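Local structure of hydroxynitrile lyase (Passiflora edulis, 5Y02) at residues V7-F12 and I98-Y103; V11-K16 and F61-E66. The protein binds (R)-mandelonitrile and, as a dimeric hydroxynitrile lyase, probably cleaves such cyanohydrins to aldehyde and cyanide, this chain being its stress-responsive A/B barrel domain. One frame throughout, in Å; residues are numbered along the deposited sequence.

Contact 1 of 2, residues V7-F12 and I98-Y103. With MXN ((2R)-hydroxy(phenyl)ethanenitrile), chain M.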
# COMPACT_ATOMS: atom_id res chain seq x y z
N VAL A 7 -0.76 -10.16 -8.86
CA VAL A 7 -1.64 -9.20 -8.18
C VAL A 7 -1.07 -8.82 -6.83
O VAL A 7 -0.78 -9.71 -6.02
CB VAL A 7 -3.03 -9.83 -7.90
CG1 VAL A 7 -3.90 -8.90 -7.06
CG2 VAL A 7 -3.75 -10.20 -9.19
N ARG A 8 -0.94 -7.51 -6.58
CA ARG A 8 -0.57 -7.00 -5.27
C ARG A 8 -1.83 -6.67 -4.49
O ARG A 8 -2.77 -6.08 -5.02
CB ARG A 8 0.28 -5.74 -5.40
CG ARG A 8 1.61 -5.92 -6.11
CD ARG A 8 2.64 -6.62 -5.21
NE ARG A 8 3.17 -5.74 -4.17
CZ ARG A 8 3.66 -6.15 -3.00
NH1 ARG A 8 3.66 -7.44 -2.64
NH2 ARG A 8 4.14 -5.25 -2.14
N HIS A 9 -1.82 -7.03 -3.22
CA HIS A 9 -2.94 -6.84 -2.32
C HIS A 9 -2.39 -6.03 -1.15
O HIS A 9 -1.60 -6.54 -0.35
CB HIS A 9 -3.46 -8.22 -1.89
CG HIS A 9 -4.53 -8.19 -0.83
ND1 HIS A 9 -5.82 -7.79 -1.09
CD2 HIS A 9 -4.52 -8.62 0.45
CE1 HIS A 9 -6.55 -7.93 0.00
NE2 HIS A 9 -5.79 -8.43 0.96
N ILE A 10 -2.81 -4.77 -1.07
CA ILE A 10 -2.31 -3.85 -0.07
C ILE A 10 -3.46 -3.34 0.78
O ILE A 10 -4.40 -2.80 0.25
CB ILE A 10 -1.59 -2.61 -0.64
CG1 ILE A 10 -0.59 -3.00 -1.73
CG2 ILE A 10 -0.90 -1.85 0.49
CD1 ILE A 10 0.56 -3.86 -1.31
N VAL A 11 -3.29 -3.46 2.09
CA VAL A 11 -4.27 -3.11 3.10
C VAL A 11 -3.64 -2.05 3.99
O VAL A 11 -2.52 -2.22 4.48
CB VAL A 11 -4.63 -4.34 3.95
CG1 VAL A 11 -5.62 -3.98 5.06
CG2 VAL A 11 -5.17 -5.45 3.05
N PHE A 12 -4.37 -0.96 4.20
CA PHE A 12 -4.05 -0.01 5.27
C PHE A 12 -5.20 -0.07 6.28
O PHE A 12 -6.36 -0.07 5.88
CB PHE A 12 -4.00 1.45 4.80
CG PHE A 12 -2.93 1.80 3.80
CD1 PHE A 12 -1.81 1.00 3.59
CD2 PHE A 12 -3.02 3.00 3.13
CE1 PHE A 12 -0.83 1.39 2.69
CE2 PHE A 12 -2.03 3.39 2.23
CZ PHE A 12 -0.94 2.58 2.02
N ILE A 98 -10.39 1.09 7.19
CA ILE A 98 -9.61 0.21 6.32
C ILE A 98 -9.72 0.71 4.88
O ILE A 98 -10.75 1.25 4.48
CB ILE A 98 -10.08 -1.26 6.44
CG1 ILE A 98 -9.15 -2.19 5.64
CG2 ILE A 98 -11.53 -1.42 6.00
CD1 ILE A 98 -9.47 -3.65 5.82
N VAL A 99 -8.62 0.59 4.14
CA VAL A 99 -8.66 0.74 2.69
C VAL A 99 -7.79 -0.38 2.10
O VAL A 99 -6.72 -0.69 2.64
CB VAL A 99 -8.20 2.14 2.22
CG1 VAL A 99 -6.82 2.48 2.73
CG2 VAL A 99 -8.25 2.26 0.71
N VAL A 100 -8.29 -0.98 1.02
CA VAL A 100 -7.62 -2.10 0.35
C VAL A 100 -7.59 -1.84 -1.15
O VAL A 100 -8.61 -1.55 -1.74
CB VAL A 100 -8.35 -3.43 0.62
CG1 VAL A 100 -7.54 -4.60 0.10
CG2 VAL A 100 -8.60 -3.62 2.12
N LEU A 101 -6.41 -1.93 -1.76
CA LEU A 101 -6.31 -1.91 -3.20
C LEU A 101 -5.72 -3.23 -3.66
O LEU A 101 -4.82 -3.76 -3.00
CB LEU A 101 -5.48 -0.74 -3.71
CG LEU A 101 -6.30 0.55 -3.96
CD1 LEU A 101 -6.67 1.18 -2.62
CD2 LEU A 101 -5.54 1.54 -4.81
N ASN A 102 -6.23 -3.72 -4.78
CA ASN A 102 -5.69 -4.91 -5.45
C ASN A 102 -5.34 -4.50 -6.86
O ASN A 102 -6.19 -3.93 -7.53
CB ASN A 102 -6.76 -5.99 -5.50
CG ASN A 102 -7.07 -6.54 -4.14
OD1 ASN A 102 -6.26 -7.24 -3.55
ND2 ASN A 102 -8.25 -6.21 -3.62
N TYR A 103 -4.11 -4.76 -7.31
CA TYR A 103 -3.70 -4.30 -8.64
C TYR A 103 -2.65 -5.19 -9.29
O TYR A 103 -1.84 -5.82 -8.58
CB TYR A 103 -3.16 -2.86 -8.60
CG TYR A 103 -2.07 -2.65 -7.59
CD1 TYR A 103 -2.39 -2.44 -6.25
CD2 TYR A 103 -0.72 -2.63 -7.95
CE1 TYR A 103 -1.43 -2.22 -5.30
CE2 TYR A 103 0.27 -2.41 -6.98
CZ TYR A 103 -0.12 -2.20 -5.66
OH TYR A 103 0.78 -1.98 -4.62
C1 MXN M . -7.84 -10.12 4.50
C2 MXN M . -9.01 -9.98 5.24
C3 MXN M . -9.80 -11.09 5.55
C4 MXN M . -9.40 -12.35 5.11
C5 MXN M . -8.25 -12.50 4.36
C6 MXN M . -7.46 -11.40 4.05
C7 MXN M . -7.06 -8.90 4.17
C8 MXN M . -7.97 -8.05 3.36
N9 MXN M . -8.70 -7.40 2.72
O10 MXN M . -5.89 -9.23 3.40
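His9 and Asn102 show how two paired strands can present one ring to a ligand. His9 NE2 shares a 2.6 Å hydrogen bond with O10 of (R)-mandelonitrile, either atom being a possible donor. At the ring's other nitrogen, ND1 donates to OD1 of Asn102 over 2.6 Å. With CG anti to the backbone N (chi1 173°), the imidazole runs alongside the Asn102 side chain. The amide and ring planes are 13° apart, nearly coplanar. OD1 and the ligand's O10 both meet the ring at its edge, and the two bonds together fix its rotation. Val100 CG1 packs against His9 CE1 at 3.5 Å, and Val11 CG2 lies 3.8 Å from C8 of the ligand. An alanine in place of His9 would remove both ring bonds and is likely to leave Asn102 OD1 without its mate and the cyanohydrin less firmly placed. Farther out, Glu55 of the second subunit holds Asn102 ND2. On the reverse face Arg8 CB sits over the Tyr103 ring, while Glu66 of the second subunit takes both Arg8 NE and Tyr103 OH. Six backbone bonds tie this antiparallel pair, whose face bearing His9, Val11 and Val100 lines the ligand pocket of the dimeric alpha/beta barrel fold.

Contact 2 of 2, residues V11-K16 and F61-E66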
# COMPACT_ATOMS: atom_id res chain seq x y z
N VAL A 11 -3.29 -3.46 2.09
CA VAL A 11 -4.27 -3.11 3.10
C VAL A 11 -3.64 -2.05 3.99
O VAL A 11 -2.52 -2.22 4.48
CB VAL A 11 -4.63 -4.34 3.95
CG1 VAL A 11 -5.62 -3.98 5.06
CG2 VAL A 11 -5.17 -5.45 3.05
N PHE A 12 -4.37 -0.96 4.20
CA PHE A 12 -4.05 -0.01 5.27
C PHE A 12 -5.20 -0.07 6.28
O PHE A 12 -6.36 -0.07 5.88
CB PHE A 12 -4.00 1.45 4.80
CG PHE A 12 -2.93 1.80 3.80
CD1 PHE A 12 -1.81 1.00 3.59
CD2 PHE A 12 -3.02 3.00 3.13
CE1 PHE A 12 -0.83 1.39 2.69
CE2 PHE A 12 -2.03 3.39 2.23
CZ PHE A 12 -0.94 2.58 2.02
N ASN A 13 -4.91 -0.11 7.58
CA ASN A 13 -5.96 -0.02 8.58
C ASN A 13 -5.57 0.80 9.80
O ASN A 13 -4.43 1.25 9.95
CB ASN A 13 -6.50 -1.42 8.98
CG ASN A 13 -5.73 -2.07 10.11
OD1 ASN A 13 -4.52 -1.97 10.18
ND2 ASN A 13 -6.45 -2.76 11.02
N ARG A 14 -6.57 0.99 10.64
CA ARG A 14 -6.47 1.57 11.95
C ARG A 14 -7.36 0.69 12.82
O ARG A 14 -8.47 0.36 12.41
CB ARG A 14 -7.01 3.00 11.94
CG ARG A 14 -6.80 3.75 13.25
CD ARG A 14 -7.67 5.01 13.30
NE ARG A 14 -7.48 5.65 14.60
CZ ARG A 14 -6.46 6.43 14.94
NH1 ARG A 14 -5.49 6.73 14.06
NH2 ARG A 14 -6.39 6.92 16.18
N TYR A 15 -6.84 0.30 13.97
CA TYR A 15 -7.56 -0.58 14.89
C TYR A 15 -8.49 0.19 15.81
O TYR A 15 -8.24 1.34 16.15
CB TYR A 15 -6.59 -1.41 15.73
CG TYR A 15 -5.96 -2.51 14.91
CD1 TYR A 15 -6.65 -3.70 14.68
CD2 TYR A 15 -4.70 -2.35 14.34
CE1 TYR A 15 -6.10 -4.71 13.91
CE2 TYR A 15 -4.13 -3.36 13.58
CZ TYR A 15 -4.84 -4.53 13.36
OH TYR A 15 -4.31 -5.53 12.58
N LYS A 16 -9.56 -0.49 16.22
CA LYS A 16 -10.48 0.08 17.20
C LYS A 16 -9.74 0.34 18.50
O LYS A 16 -8.91 -0.46 18.92
CB LYS A 16 -11.62 -0.89 17.44
CG LYS A 16 -12.43 -1.17 16.19
CD LYS A 16 -13.81 -0.60 16.25
CE LYS A 16 -14.54 -0.90 14.97
NZ LYS A 16 -16.00 -0.83 15.16
N PHE A 61 -4.38 6.25 9.33
CA PHE A 61 -4.02 4.84 9.18
C PHE A 61 -2.69 4.57 9.88
O PHE A 61 -1.75 5.35 9.78
CB PHE A 61 -3.98 4.43 7.71
CG PHE A 61 -5.33 4.47 7.04
CD1 PHE A 61 -6.22 3.39 7.19
CD2 PHE A 61 -5.73 5.58 6.30
CE1 PHE A 61 -7.46 3.42 6.60
CE2 PHE A 61 -6.99 5.61 5.71
CZ PHE A 61 -7.85 4.53 5.86
N THR A 62 -2.63 3.46 10.60
CA THR A 62 -1.46 3.14 11.42
C THR A 62 -0.65 1.95 10.93
O THR A 62 0.52 1.87 11.26
CB THR A 62 -1.86 2.88 12.87
OG1 THR A 62 -2.78 1.79 12.91
CG2 THR A 62 -2.54 4.15 13.45
N HIS A 63 -1.28 1.04 10.21
CA HIS A 63 -0.68 -0.22 9.79
C HIS A 63 -0.88 -0.44 8.29
O HIS A 63 -1.94 -0.08 7.72
CB HIS A 63 -1.35 -1.37 10.48
CG HIS A 63 -1.02 -1.50 11.93
ND1 HIS A 63 -1.49 -0.62 12.88
CD2 HIS A 63 -0.34 -2.47 12.59
CE1 HIS A 63 -1.08 -1.03 14.07
NE2 HIS A 63 -0.39 -2.15 13.93
N ALA A 64 0.14 -1.04 7.67
CA ALA A 64 0.06 -1.49 6.29
C ALA A 64 0.42 -2.97 6.23
O ALA A 64 1.28 -3.44 7.00
CB ALA A 64 1.01 -0.70 5.40
N TYR A 65 -0.22 -3.66 5.30
CA TYR A 65 0.03 -5.09 5.06
C TYR A 65 0.07 -5.29 3.54
O TYR A 65 -0.83 -4.83 2.82
CB TYR A 65 -1.07 -5.96 5.67
CG TYR A 65 -1.54 -5.51 7.02
CD1 TYR A 65 -2.46 -4.46 7.14
CD2 TYR A 65 -1.07 -6.10 8.19
CE1 TYR A 65 -2.90 -4.03 8.36
CE2 TYR A 65 -1.52 -5.67 9.44
CZ TYR A 65 -2.45 -4.63 9.51
OH TYR A 65 -2.92 -4.16 10.71
N GLU A 66 1.08 -6.01 3.07
CA GLU A 66 1.23 -6.26 1.65
C GLU A 66 1.36 -7.75 1.42
O GLU A 66 1.99 -8.47 2.22
CB GLU A 66 2.47 -5.52 1.11
CG GLU A 66 3.73 -5.67 1.96
CD GLU A 66 4.95 -5.02 1.33
OE1 GLU A 66 5.59 -5.68 0.50
OE2 GLU A 66 5.23 -3.83 1.64
O HOH W 1 -4.51 1.63 15.00
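Tyr15 and Tyr65 reach toward each other from opposite directions until their hydroxyls meet, Tyr15 OH donating to Tyr65 OH at 2.7 Å. Tyr65 OH in turn donates to OD1 of Asn13 over 2.8 Å, which makes a short relay of three side chains across two strands. The amide and the phenol ring are turned 60° apart, and the hydroxyl stands above the carbonyl plane rather than on a lone pair of OD1, although OD1 itself lies at the edge of the Tyr65 ring. Asn13 places its amide there by setting CG between its backbone N and carbonyl carbon (chi1 88°), and the same turn brings ND2 over the centre of one face of the Tyr15 ring. Tyr15 also meets His63: its edge is directed at the face of the imidazole in a T-shaped pair with centroids 5.0 Å apart and planes at 87°. In the plane of that imidazole, His63 ND1 shares a 2.7 Å hydrogen bond with Thr62 OG1, which helps fix the ring's rotation. A water joins Thr62 OG1 to Tyr15 N.

The backbone carrying these groups forms a classic beta bulge, with Thr62 and His63 both opposite Asn13: Thr62 N (2.9 Å) and His63 N (3.2 Å) grip Asn13 O from opposite faces of its plane. On the other side of the sheet the packing is apolar. Phe12 CB touches Phe61 CD1, and Ala64 CB lies 3.8 Å from Phe12 CD1. The Asn13, His63 and Tyr65 face looks toward the helices, where Ile24 and Ile28 of helix 21-37 and Phe91 of helix 82-91 pack on Tyr15, while strand 44-48 flanks 63-69 and strand 95-104 flanks 7-15.

Overall arrangement
Strand 7-15 is central to both contacts: contact 1 joins it to 95-104 along one edge, contact 2 to 63-69 along the other, so that Val11 and Phe12 belong to both. The two centres lie about 10 Å apart. A salt bridge between Arg8 NH2 and Glu66 OE1 (3.0 Å) links them, and Ile10 CD1 packs 3.5 Å from Glu66 CB. Contact 1 reaches the mandelonitrile through His9, Val11 and Val100; contact 2 meets it through Val11 and continues the same helix-covered face, where Tyr31, a hydrogen-bond partner of the ligand, also packs on Tyr65. The reverse face of both turns to the second subunit, where the two Phe12 rings stack.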